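Local coordinates for Rx protein (Solanum tuberosum, PDB 4M70) that probably acts as an intracellular NB-LRR immune receptor that triggers plant defence against pathogens, of which this chain is the N-terminal coiled-coil domain, at residues A[8-11]-A[12-16]; A[61-64]-A[65-69]; A[73-76]-A[77-80]. All coordinates share one frame; numbering follows the deposited sequence.

Interaction 1 of 3, residues A[8-11]-A[12-16]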
# COMPACT_ATOMS: atom_id res chain seq x y z
N ALA A 8 2.76 10.58 10.34
CA ALA A 8 1.61 11.31 9.80
C ALA A 8 1.13 10.74 8.47
O ALA A 8 -0.07 10.56 8.25
CB ALA A 8 1.95 12.79 9.65
N ALA A 9 2.08 10.43 7.59
CA ALA A 9 1.75 9.89 6.28
C ALA A 9 1.09 8.51 6.37
O ALA A 9 0.08 8.25 5.70
CB ALA A 9 2.99 9.84 5.41
N VAL A 10 1.66 7.63 7.18
CA VAL A 10 1.10 6.29 7.38
C VAL A 10 -0.28 6.37 8.02
O VAL A 10 -1.19 5.63 7.64
CB VAL A 10 2.05 5.39 8.23
CG1 VAL A 10 1.36 4.09 8.63
CG2 VAL A 10 3.33 5.09 7.46
N THR A 11 -0.45 7.30 8.96
CA THR A 11 -1.76 7.52 9.59
C THR A 11 -2.80 7.94 8.55
O THR A 11 -3.94 7.43 8.53
CB THR A 11 -1.68 8.62 10.67
OG1 THR A 11 -0.75 8.23 11.69
CG2 THR A 11 -3.05 8.87 11.30
N SER A 12 -2.39 8.84 7.67
CA SER A 12 -3.27 9.31 6.61
C SER A 12 -3.63 8.17 5.66
O SER A 12 -4.78 8.05 5.22
CB SER A 12 -2.61 10.47 5.87
OG SER A 12 -3.49 11.02 4.91
N LEU A 13 -2.66 7.30 5.37
CA LEU A 13 -2.89 6.15 4.50
C LEU A 13 -3.87 5.15 5.14
O LEU A 13 -4.70 4.56 4.45
CB LEU A 13 -1.57 5.46 4.15
CG LEU A 13 -1.67 4.22 3.25
CD1 LEU A 13 -2.50 4.53 2.00
CD2 LEU A 13 -0.29 3.70 2.87
N MET A 14 -3.74 4.96 6.45
CA MET A 14 -4.64 4.09 7.20
C MET A 14 -6.07 4.63 7.07
O MET A 14 -7.01 3.90 6.75
CB MET A 14 -4.21 4.04 8.67
CG MET A 14 -2.99 3.14 8.94
SD MET A 14 -2.04 3.55 10.43
CE MET A 14 -3.23 3.20 11.72
N ARG A 15 -6.21 5.94 7.31
CA ARG A 15 -7.51 6.60 7.20
C ARG A 15 -8.10 6.47 5.79
O ARG A 15 -9.30 6.24 5.62
CB ARG A 15 -7.37 8.07 7.62
CG ARG A 15 -8.62 8.70 8.20
CD ARG A 15 -8.25 9.94 9.01
NE ARG A 15 -7.32 10.79 8.28
CZ ARG A 15 -6.22 11.33 8.80
NH1 ARG A 15 -5.91 11.12 10.08
NH2 ARG A 15 -5.44 12.09 8.05
N THR A 16 -7.24 6.62 4.78
CA THR A 16 -7.65 6.51 3.38
C THR A 16 -8.14 5.10 3.07
O THR A 16 -9.15 4.91 2.38
CB THR A 16 -6.48 6.87 2.44
OG1 THR A 16 -6.12 8.25 2.63
CG2 THR A 16 -6.87 6.64 0.98

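Interaction 2 of 3, residues A[61-64]-A[65-69]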
# COMPACT_ATOMS: atom_id res chain seq x y z
N GLU A 61 11.28 8.67 1.74
CA GLU A 61 10.80 7.50 0.99
C GLU A 61 9.41 7.05 1.45
O GLU A 61 8.49 6.89 0.63
CB GLU A 61 11.81 6.35 1.12
CG GLU A 61 13.23 6.71 0.66
CD GLU A 61 14.25 5.62 0.96
OE1 GLU A 61 13.89 4.61 1.61
OE2 GLU A 61 15.43 5.79 0.57
N ILE A 62 9.25 6.89 2.77
CA ILE A 62 7.97 6.48 3.34
C ILE A 62 6.87 7.50 3.08
O ILE A 62 5.75 7.14 2.69
CB ILE A 62 8.09 6.24 4.86
CG1 ILE A 62 8.96 5.01 5.16
CG2 ILE A 62 6.71 6.03 5.48
CD1 ILE A 62 9.13 4.73 6.65
N VAL A 63 7.18 8.77 3.31
CA VAL A 63 6.21 9.84 3.10
C VAL A 63 5.67 9.88 1.67
O VAL A 63 4.45 9.84 1.45
CB VAL A 63 6.80 11.21 3.49
CG1 VAL A 63 5.99 12.36 2.89
CG2 VAL A 63 6.89 11.34 4.99
N GLU A 64 6.58 9.95 0.70
CA GLU A 64 6.14 10.04 -0.69
C GLU A 64 5.40 8.77 -1.11
O GLU A 64 4.36 8.85 -1.77
CB GLU A 64 7.28 10.41 -1.64
CG GLU A 64 6.74 10.76 -3.03
CD GLU A 64 7.74 11.48 -3.93
OE1 GLU A 64 8.91 11.67 -3.51
OE2 GLU A 64 7.34 11.88 -5.04
N VAL A 65 5.95 7.60 -0.76
CA VAL A 65 5.27 6.34 -1.10
C VAL A 65 3.84 6.30 -0.54
O VAL A 65 2.89 5.95 -1.26
CB VAL A 65 6.06 5.10 -0.60
CG1 VAL A 65 5.19 3.86 -0.61
CG2 VAL A 65 7.32 4.89 -1.44
N ALA A 66 3.69 6.68 0.72
CA ALA A 66 2.38 6.65 1.37
C ALA A 66 1.39 7.61 0.71
O ALA A 66 0.23 7.26 0.45
CB ALA A 66 2.53 6.97 2.85
N TYR A 67 1.83 8.84 0.46
CA TYR A 67 0.95 9.83 -0.14
C TYR A 67 0.54 9.42 -1.57
O TYR A 67 -0.64 9.53 -1.95
CB TYR A 67 1.61 11.21 -0.07
CG TYR A 67 1.60 11.77 1.34
CD1 TYR A 67 0.60 11.41 2.24
CD2 TYR A 67 2.61 12.61 1.79
CE1 TYR A 67 0.58 11.90 3.53
CE2 TYR A 67 2.60 13.10 3.09
CZ TYR A 67 1.59 12.74 3.95
OH TYR A 67 1.58 13.23 5.24
N THR A 68 1.50 8.91 -2.34
CA THR A 68 1.23 8.42 -3.70
C THR A 68 0.18 7.30 -3.67
O THR A 68 -0.80 7.30 -4.45
CB THR A 68 2.52 7.89 -4.36
OG1 THR A 68 3.52 8.92 -4.37
CG2 THR A 68 2.26 7.42 -5.78
N THR A 69 0.39 6.36 -2.76
CA THR A 69 -0.53 5.24 -2.59
C THR A 69 -1.92 5.77 -2.25
O THR A 69 -2.93 5.25 -2.72
CB THR A 69 -0.06 4.30 -1.48
OG1 THR A 69 1.28 3.86 -1.76
CG2 THR A 69 -0.99 3.10 -1.36

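Interaction 3 of 3, residues A[73-76]-A[77-80]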
# COMPACT_ATOMS: atom_id res chain seq x y z
N VAL A 73 -5.33 4.87 -4.29
CA VAL A 73 -6.47 4.24 -3.63
C VAL A 73 -7.72 5.11 -3.75
O VAL A 73 -8.82 4.61 -4.02
CB VAL A 73 -6.16 3.91 -2.15
CG1 VAL A 73 -7.43 3.51 -1.40
CG2 VAL A 73 -5.10 2.81 -2.05
N ASP A 74 -7.56 6.42 -3.55
CA ASP A 74 -8.66 7.36 -3.71
C ASP A 74 -9.25 7.28 -5.12
O ASP A 74 -10.47 7.18 -5.32
CB ASP A 74 -8.20 8.79 -3.42
CG ASP A 74 -8.16 9.10 -1.94
OD1 ASP A 74 -8.81 8.37 -1.17
OD2 ASP A 74 -7.48 10.09 -1.56
N SER A 75 -8.35 7.31 -6.11
CA SER A 75 -8.75 7.31 -7.51
C SER A 75 -9.48 6.03 -7.91
O SER A 75 -10.55 6.06 -8.51
CB SER A 75 -7.52 7.50 -8.41
OG SER A 75 -7.90 7.63 -9.77
N GLU A 76 -8.90 4.89 -7.52
CA GLU A 76 -9.48 3.60 -7.88
C GLU A 76 -10.78 3.32 -7.13
O GLU A 76 -11.68 2.68 -7.67
CB GLU A 76 -8.45 2.49 -7.67
CG GLU A 76 -7.24 2.62 -8.58
CD GLU A 76 -7.57 2.44 -10.06
OE1 GLU A 76 -8.66 1.92 -10.38
OE2 GLU A 76 -6.73 2.81 -10.90
N SER A 77 -10.89 3.83 -5.91
CA SER A 77 -12.14 3.74 -5.17
C SER A 77 -13.21 4.55 -5.89
O SER A 77 -14.38 4.13 -5.97
CB SER A 77 -11.96 4.21 -3.73
OG SER A 77 -11.03 3.38 -3.04
N ARG A 78 -12.83 5.72 -6.40
CA ARG A 78 -13.74 6.49 -7.24
C ARG A 78 -14.15 5.67 -8.46
O ARG A 78 -15.32 5.70 -8.87
CB ARG A 78 -13.12 7.83 -7.67
CG ARG A 78 -13.10 8.90 -6.59
CD ARG A 78 -12.79 10.28 -7.17
NE ARG A 78 -11.43 10.38 -7.71
CZ ARG A 78 -10.37 10.71 -6.98
NH1 ARG A 78 -10.50 10.97 -5.68
NH2 ARG A 78 -9.17 10.79 -7.54
N ASN A 79 -13.21 4.92 -9.03
CA ASN A 79 -13.54 4.05 -10.15
C ASN A 79 -14.52 2.93 -9.77
O ASN A 79 -15.34 2.52 -10.59
CB ASN A 79 -12.27 3.48 -10.80
CG ASN A 79 -11.48 4.54 -11.55
OD1 ASN A 79 -12.00 5.60 -11.89
ND2 ASN A 79 -10.21 4.26 -11.82
N VAL A 80 -14.43 2.45 -8.53
CA VAL A 80 -15.39 1.48 -8.00
C VAL A 80 -16.78 2.11 -7.90
O VAL A 80 -17.79 1.49 -8.26
CB VAL A 80 -14.98 0.93 -6.61
CG1 VAL A 80 -16.17 0.27 -5.90
CG2 VAL A 80 -13.83 -0.07 -6.73
O HOH W 1 -10.73 8.09 -10.87

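Interaction 1 of 3, residues A[8-11]-A[12-16]
Val10 and Met14 meet one helical turn apart on helix 4-24. The CG1 methyl of Val10 touches the thioether SD of Met14 at 3.9 Å, the two side chains crossing at a slant. Met14 keeps its CG beside its own backbone N (chi1 -77°), and this sets Met14 CG against Val10 O, at 3.3 Å. The same oxygen accepts the backbone bond from Met14 N at 2.9 Å. This is the tight, buried side. Met14 packs further on Tyr32, Lys36 and Arg39 of helix 29-42, while Ala9 and Leu13 face helix 56-81 in the four-helix bundle of the domain.

The other side is looser. Arg15 is exposed, and its chain bends at CG-CD (chi3 47°), back over the preceding turn. One face of the guanidinium is turned toward Thr11 O, but at a distance; NH1 stands 3.8 Å from Thr11 CG2. Neither is a hydrogen bond. The hydroxyl of Thr11 bonds instead to Tyr7 O and is also bonded by Arg39. The turn itself is closed by Arg15 N to Thr11 O, at 3.0 Å and nearly straight. The contact therefore rests on main-chain hydrogen bonds and apolar packing, and the Arg15 side chain adds loose van der Waals contact.

Interaction 2 of 3, residues A[61-64]-A[65-69]
Thr68 gives two hydrogen bonds to one acceptor, the carbonyl oxygen of Glu64. Its hydroxyl OG1 reaches Glu64 O at 2.7 Å, and its backbone N does so at 2.9 Å. The two donors come from opposite faces of the carbonyl plane, OG1 standing 40° out of it. OG1 lies beside the backbone N of Thr68 (chi1 -56°), which turns it back to the carbonyl one turn earlier. Thr69 repeats the pattern: its OG1 and N both bond to Val65 O, with OG1 at 2.7 Å. Each threonine hydroxyl proton is thus spent on the backbone.

These residues lie mostly in the N-terminal half of helix 56-81, in the four-helix bundle of the coiled-coil domain. Ala66 and Tyr67 rest on Ala9 of helix 4-24, while Thr69 packs on Leu100 and Ala103 of helix 86-119.

The remaining turns follow the ordinary helical pattern. Val65 N is satisfied by Glu61 O and Ala66 N by Ile62 O. Tyr67 N donates a hydrogen bond to Val63 O at 3.0 Å. Beside that bond the side chains of Val63 and Tyr67 run side by side, pointing the same way. Val63 CG1 sits 3.5 Å from CE2 of the Tyr67 ring.

Interaction 3 of 3, residues A[73-76]-A[77-80]
Ser77 folds its hydroxyl back onto the carbonyl of Val73, one turn earlier in helix 56-81 of the four-helix bundle. OG lies 2.7 Å from Val73 O and donates to it. Ser77 N bonds to the same oxygen, from the opposite face of the carbonyl plane. The oxygen is therefore gripped twice by one residue. With chi1 at -62° OG points away from its own carbonyl carbon, back along the helix to Val73.

Glu76 and Asn79 form the second polar pair. Asn79 ND2 donates to Glu76 OE1 at 3.2 Å. The donor stands well above the carboxylate plane, whereas OE1 lies close to the plane of the Asn79 amide. The two flat groups are turned 76° against each other. Glu76 reaches this place through a bend at CB-CG (chi2 -66°), which curls its carboxylate toward Asn79.

Arg78 lies along the outer surface. One face of its guanidinium covers Asp74 O and the CA of Ser75, with NH2 3.5 Å from Ser75 CA. No salt bridge forms with Asp74, whose OD2 stays 5.2 Å from Arg78 NH1. The opposite charges may still attract weakly.

The next shell lies in the neighbouring helices. Ser77 OG is also hydrogen-bonded to Ser20 OG of helix 4-24, so the hydroxyl links two helices. Glu76 packs on Glu95 and Ile96 of helix 86-119, and Val80 reaches Ala92 there. On the far side of the Asn79 amide a water joins the turns. It donates to Asn79 OD1 at 3.0 Å and is hydrogen-bonded to Ser75 OG at 3.1 Å.

From the N terminus, interaction 1 comes first, on helix 4-24. The chain then passes through helix 29-42 and a connection that is largely not modelled (44-54). It enters helix 56-81, which carries interaction 2 and then interaction 3. Each contact spans about one helical turn and closes no long loop. The three follow in series, and none nests or crosses. In space interaction 1 meets both others. Ala9 and Leu13 pack on interaction 2, with Ala9 CB 3.9 Å from Ala66 CB, and Thr16 packs on Val73 and Asp74 of interaction 3. Helix 4-24 thus joins both portions of helix 56-81, whose contact centres lie about 17 Å apart.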